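Local coordinates for protein phospholyase (Arthrobacter aurescens, PDB 5G4I) that is a pyridoxal-phosphate-dependent phospholyase, a homologue of the class III transaminases that acts as a carbon-oxygen lyase on phosphorylated amine substrates, at residues Val362-Ile374 against Asp408-Gly420. Numbering follows the deposited sequence.
Sequences VRGRGLFFGIDII and DNVLKMRPPLVFG. With PO4 (phosphate ion), chain D.
Strands 368-373 and 410-413 pair antiparallel, their axes 162° apart, in the mixed sheet of this fold-type I PLP enzyme, which joins N-terminal strands such as 56-59 to 359-365. The side chain of R414, just after 410-413, lies about 6 Å from bound PLP. F369 and M413 share two backbone hydrogen bonds (F369 N to M413 O 3.0 Å, and its return), as do I371 and L411. Beyond the ladder, N409 O accepts I373 N-H, and N409 ND2 reaches I373 O at 3.0 Å from above the carbonyl plane. At the non-hydrogen-bonded pair G370-K412, a CB on G370 would clash with L411 O. R414 CG stands opposite its backbone N (chi1 177°), over one face of the F368 ring (4.1 Å to the centroid), before a chi3 bend; K412 CG meets F368 CE1 at 3.6 Å. R414 NH1 and NH2 bind O1 (2.8 Å) and O2 of a phosphate ion, probably from the crystallisation liquor; NH1 also bonds to Q254 OE1. A leucine at R414 would probably cost the ion this two-bond grip and Q254 OE1 its bond with NH1. Y61 OH, Q254 NE2 and R90 of the second subunit also bind the ion, consistent with, though not proving, a substrate-phosphate site.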
loop_
_atom_site.group_PDB
_atom_site.type_symbol
_atom_site.label_atom_id
_atom_site.label_comp_id
_atom_site.label_asym_id
_atom_site.label_seq_id
_atom_site.Cartn_x
_atom_site.Cartn_y
_atom_site.Cartn_z
ATOM N N VAL A 362 34.163 -11.546 0.586
ATOM C CA VAL A 362 32.961 -12.285 0.166
ATOM C C VAL A 362 31.875 -12.081 1.258
ATOM O O VAL A 362 32.165 -12.250 2.430
ATOM C CB VAL A 362 33.280 -13.786 0.012
ATOM C CG1 VAL A 362 32.025 -14.564 -0.405
ATOM C CG2 VAL A 362 34.328 -13.874 -1.097
ATOM N N ARG A 363 30.642 -11.808 0.845
ATOM C CA ARG A 363 29.588 -11.397 1.768
ATOM C C ARG A 363 28.291 -12.178 1.471
ATOM O O ARG A 363 27.974 -12.547 0.346
ATOM C CB ARG A 363 29.379 -9.900 1.618
ATOM C CG ARG A 363 30.616 -9.045 1.984
ATOM C CD ARG A 363 30.484 -7.619 1.468
ATOM N NE ARG A 363 31.648 -6.783 1.870
ATOM C CZ ARG A 363 31.804 -6.261 3.068
ATOM N NH1 ARG A 363 30.899 -6.377 3.986
ATOM N NH2 ARG A 363 32.982 -5.676 3.354
ATOM N N GLY A 364 27.519 -12.333 2.526
ATOM C CA GLY A 364 26.102 -12.879 2.412
ATOM C C GLY A 364 26.002 -14.358 2.720
ATOM O O GLY A 364 26.953 -15.061 3.199
ATOM N N ARG A 365 24.813 -14.972 2.442
ATOM C CA ARG A 365 24.686 -16.462 2.487
ATOM C C ARG A 365 23.425 -16.858 1.696
ATOM O O ARG A 365 22.646 -15.960 1.302
ATOM C CB ARG A 365 24.606 -17.127 3.890
ATOM C CG ARG A 365 23.440 -16.506 4.641
ATOM C CD ARG A 365 23.215 -17.277 5.902
ATOM N NE ARG A 365 24.202 -16.901 6.903
ATOM C CZ ARG A 365 24.206 -17.329 8.165
ATOM N NH1 ARG A 365 23.323 -18.195 8.633
ATOM N NH2 ARG A 365 25.167 -16.833 9.001
ATOM N N GLY A 366 23.266 -18.110 1.445
ATOM C CA GLY A 366 22.133 -18.616 0.745
ATOM C C GLY A 366 22.152 -18.047 -0.650
ATOM O O GLY A 366 23.191 -18.133 -1.348
ATOM N N LEU A 367 21.061 -17.466 -1.099
ATOM C CA LEU A 367 21.006 -16.866 -2.470
ATOM C C LEU A 367 21.003 -15.310 -2.404
ATOM O O LEU A 367 20.467 -14.640 -3.307
ATOM C CB LEU A 367 19.886 -17.446 -3.341
ATOM C CG LEU A 367 20.068 -18.882 -3.758
ATOM C CD1 LEU A 367 18.924 -19.398 -4.554
ATOM C CD2 LEU A 367 21.360 -18.992 -4.614
ATOM N N PHE A 368 21.649 -14.726 -1.393
ATOM C CA PHE A 368 21.934 -13.265 -1.348
ATOM C C PHE A 368 23.427 -13.132 -1.091
ATOM O O PHE A 368 23.914 -13.259 0.031
ATOM C CB PHE A 368 21.066 -12.511 -0.311
ATOM C CG PHE A 368 20.871 -11.068 -0.588
ATOM C CD1 PHE A 368 21.885 -10.257 -1.156
ATOM C CD2 PHE A 368 19.641 -10.446 -0.335
ATOM C CE1 PHE A 368 21.693 -8.866 -1.363
ATOM C CE2 PHE A 368 19.504 -9.096 -0.553
ATOM C CZ PHE A 368 20.493 -8.308 -1.122
ATOM N N PHE A 369 24.180 -12.888 -2.179
ATOM C CA PHE A 369 25.681 -12.837 -2.078
ATOM C C PHE A 369 26.189 -11.570 -2.680
ATOM O O PHE A 369 25.593 -10.909 -3.545
ATOM C CB PHE A 369 26.419 -14.065 -2.736
ATOM C CG PHE A 369 26.698 -15.230 -1.799
ATOM C CD1 PHE A 369 27.837 -15.280 -1.004
ATOM C CD2 PHE A 369 25.800 -16.311 -1.747
ATOM C CE1 PHE A 369 28.058 -16.263 -0.157
ATOM C CE2 PHE A 369 26.053 -17.388 -0.860
ATOM C CZ PHE A 369 27.146 -17.378 -0.157
ATOM N N GLY A 370 27.388 -11.192 -2.234
ATOM C CA GLY A 370 28.091 -10.049 -2.805
ATOM C C GLY A 370 29.601 -10.114 -2.588
ATOM O O GLY A 370 30.116 -10.898 -1.828
ATOM N N ILE A 371 30.280 -9.237 -3.324
ATOM C CA ILE A 371 31.751 -9.008 -3.139
ATOM C C ILE A 371 32.029 -7.485 -3.255
ATOM O O ILE A 371 31.477 -6.813 -4.124
ATOM C CB ILE A 371 32.587 -9.795 -4.216
ATOM C CG1 ILE A 371 32.050 -9.632 -5.648
ATOM C CG2 ILE A 371 32.688 -11.258 -3.785
ATOM C CD1 ILE A 371 33.009 -10.151 -6.752
ATOM N N ASP A 372 32.818 -7.019 -2.684
ATOM C CA ASP A 372 33.402 -5.658 -2.568
ATOM C C ASP A 372 34.420 -5.483 -3.665
ATOM O O ASP A 372 35.281 -6.370 -3.812
ATOM C CB ASP A 372 34.462 -5.517 -1.452
ATOM C CG ASP A 372 34.053 -5.547 -0.129
ATOM O OD1 ASP A 372 32.957 -5.425 0.231
ATOM O OD2 ASP A 372 34.767 -6.260 0.529
ATOM N N ILE A 373 34.192 -4.462 -4.485
ATOM C CA ILE A 373 35.117 -4.181 -5.645
ATOM C C ILE A 373 36.045 -3.015 -5.212
ATOM O O ILE A 373 35.578 -1.948 -4.743
ATOM C CB ILE A 373 34.312 -3.850 -6.878
ATOM C CG1 ILE A 373 33.328 -4.989 -7.273
ATOM C CG2 ILE A 373 35.176 -3.522 -8.129
ATOM C CD1 ILE A 373 33.931 -6.386 -7.396
ATOM N N ILE A 374 37.375 -3.278 -5.346
ATOM C CA ILE A 374 38.448 -2.384 -4.838
ATOM C C ILE A 374 39.514 -2.123 -5.907
ATOM O O ILE A 374 39.601 -2.805 -6.928
ATOM C CB ILE A 374 39.070 -2.962 -3.583
ATOM C CG1 ILE A 374 39.715 -4.309 -3.871
ATOM C CG2 ILE A 374 38.031 -2.987 -2.434
ATOM C CD1 ILE A 374 40.560 -4.851 -2.722
ATOM N N ASP A 408 29.044 2.429 -3.075
ATOM C CA ASP A 408 28.585 2.035 -4.388
ATOM C C ASP A 408 29.511 1.001 -5.069
ATOM O O ASP A 408 29.646 0.988 -6.323
ATOM C CB ASP A 408 28.407 3.293 -5.281
ATOM C CG ASP A 408 27.047 3.433 -5.829
ATOM O OD1 ASP A 408 26.173 2.517 -5.703
ATOM O OD2 ASP A 408 26.847 4.495 -6.414
ATOM N N ASN A 409 30.044 0.089 -4.266
ATOM C CA ASN A 409 31.045 -0.881 -4.743
ATOM C C ASN A 409 30.839 -2.332 -4.345
ATOM O O ASN A 409 31.768 -3.129 -4.452
ATOM C CB ASN A 409 32.446 -0.424 -4.313
ATOM C CG ASN A 409 32.691 -0.648 -2.847
ATOM O OD1 ASN A 409 31.855 -0.233 -2.024
ATOM N ND2 ASN A 409 33.767 -1.253 -2.474
ATOM N N VAL A 410 29.648 -2.680 -3.787
ATOM C CA VAL A 410 29.390 -4.097 -3.449
ATOM C C VAL A 410 28.496 -4.689 -4.525
ATOM O O VAL A 410 27.354 -4.292 -4.701
ATOM C CB VAL A 410 28.795 -4.256 -2.056
ATOM C CG1 VAL A 410 28.534 -5.735 -1.761
ATOM C CG2 VAL A 410 29.645 -3.605 -0.984
ATOM N N LEU A 411 29.086 -5.601 -5.314
ATOM C CA LEU A 411 28.373 -6.250 -6.413
ATOM C C LEU A 411 27.397 -7.236 -5.809
ATOM O O LEU A 411 27.808 -7.961 -4.900
ATOM C CB LEU A 411 29.512 -6.865 -7.346
ATOM C CG LEU A 411 29.253 -7.082 -8.753
ATOM C CD1 LEU A 411 29.085 -5.769 -9.516
ATOM C CD2 LEU A 411 30.368 -7.874 -9.337
ATOM N N LYS A 412 26.121 -7.122 -6.202
ATOM C CA LYS A 412 25.018 -7.821 -5.550
ATOM C C LYS A 412 24.348 -8.807 -6.470
ATOM O O LYS A 412 23.922 -8.429 -7.588
ATOM C CB LYS A 412 23.989 -6.863 -5.187
ATOM C CG LYS A 412 22.788 -7.433 -4.483
ATOM C CD LYS A 412 21.548 -6.695 -4.910
ATOM C CE LYS A 412 21.010 -5.699 -3.947
ATOM N NZ LYS A 412 19.603 -5.366 -4.236
ATOM N N MET A 413 24.111 -10.002 -5.912
ATOM C CA MET A 413 23.467 -11.085 -6.718
ATOM C C MET A 413 22.451 -11.798 -5.877
ATOM O O MET A 413 22.774 -12.185 -4.716
ATOM C CB MET A 413 24.523 -11.994 -7.060
ATOM C CG MET A 413 25.410 -11.316 -8.099
ATOM S SD MET A 413 27.083 -11.758 -8.362
ATOM C CE MET A 413 27.988 -12.876 -7.331
ATOM N N ARG A 414 21.246 -11.837 -6.414
ATOM C CA ARG A 414 20.039 -12.130 -5.619
ATOM C C ARG A 414 19.008 -12.571 -6.625
ATOM O O ARG A 414 18.031 -11.904 -6.852
ATOM C CB ARG A 414 19.600 -10.857 -4.790
ATOM C CG ARG A 414 18.277 -10.996 -3.940
ATOM C CD ARG A 414 17.617 -9.643 -3.542
ATOM N NE ARG A 414 17.184 -9.017 -4.802
ATOM C CZ ARG A 414 16.763 -7.737 -4.889
ATOM N NH1 ARG A 414 16.422 -7.040 -3.766
ATOM N NH2 ARG A 414 16.400 -7.166 -6.022
ATOM N N PRO A 415 19.160 -13.821 -7.129
ATOM C CA PRO A 415 18.234 -14.305 -8.211
ATOM C C PRO A 415 16.891 -14.816 -7.732
ATOM O O PRO A 415 16.784 -15.071 -6.480
ATOM C CB PRO A 415 19.049 -15.458 -8.825
ATOM C CG PRO A 415 19.874 -15.990 -7.675
ATOM C CD PRO A 415 20.283 -14.770 -6.899
ATOM N N PRO A 416 15.895 -15.040 -8.564
ATOM C CA PRO A 416 14.718 -15.858 -8.197
ATOM C C PRO A 416 15.155 -17.140 -7.464
ATOM O O PRO A 416 16.232 -17.706 -7.752
ATOM C CB PRO A 416 14.021 -16.130 -9.550
ATOM C CG PRO A 416 14.464 -14.898 -10.376
ATOM C CD PRO A 416 15.896 -14.654 -10.013
ATOM N N LEU A 417 14.359 -17.603 -6.481
ATOM C CA LEU A 417 14.756 -18.787 -5.634
ATOM C C LEU A 417 14.657 -20.123 -6.388
ATOM O O LEU A 417 14.967 -21.186 -5.815
ATOM C CB LEU A 417 13.980 -18.812 -4.287
ATOM C CG LEU A 417 14.935 -19.082 -3.105
ATOM C CD1 LEU A 417 15.773 -17.894 -2.736
ATOM C CD2 LEU A 417 14.160 -19.572 -1.858
ATOM N N VAL A 418 14.223 -20.153 -7.660
ATOM C CA VAL A 418 14.292 -21.300 -8.549
ATOM C C VAL A 418 15.635 -21.383 -9.301
ATOM O O VAL A 418 15.843 -22.302 -10.108
ATOM C CB VAL A 418 13.087 -21.335 -9.518
ATOM C CG1 VAL A 418 11.809 -21.605 -8.826
ATOM C CG2 VAL A 418 13.003 -20.078 -10.359
ATOM N N PHE A 419 16.600 -20.529 -9.025
ATOM C CA PHE A 419 17.958 -20.542 -9.633
ATOM C C PHE A 419 18.718 -21.707 -9.032
ATOM O O PHE A 419 18.777 -21.957 -7.799
ATOM C CB PHE A 419 18.618 -19.209 -9.176
ATOM C CG PHE A 419 19.967 -18.819 -9.773
ATOM C CD1 PHE A 419 21.126 -19.200 -9.106
ATOM C CD2 PHE A 419 20.070 -17.940 -10.854
ATOM C CE1 PHE A 419 22.380 -18.735 -9.486
ATOM C CE2 PHE A 419 21.320 -17.478 -11.244
ATOM C CZ PHE A 419 22.445 -17.849 -10.548
ATOM N N GLY A 420 19.288 -22.515 -9.942
ATOM C CA GLY A 420 19.985 -23.787 -9.621
ATOM C C GLY A 420 21.495 -23.755 -9.954
ATOM O O GLY A 420 22.082 -22.726 -10.342
HETATM P P PO4 D . 15.682 -3.646 -4.760
HETATM O O1 PO4 D . 16.046 -4.321 -3.571
HETATM O O2 PO4 D . 15.005 -4.494 -5.835
HETATM O O3 PO4 D . 17.082 -3.658 -5.362
HETATM O O4 PO4 D . 15.094 -2.261 -4.683
#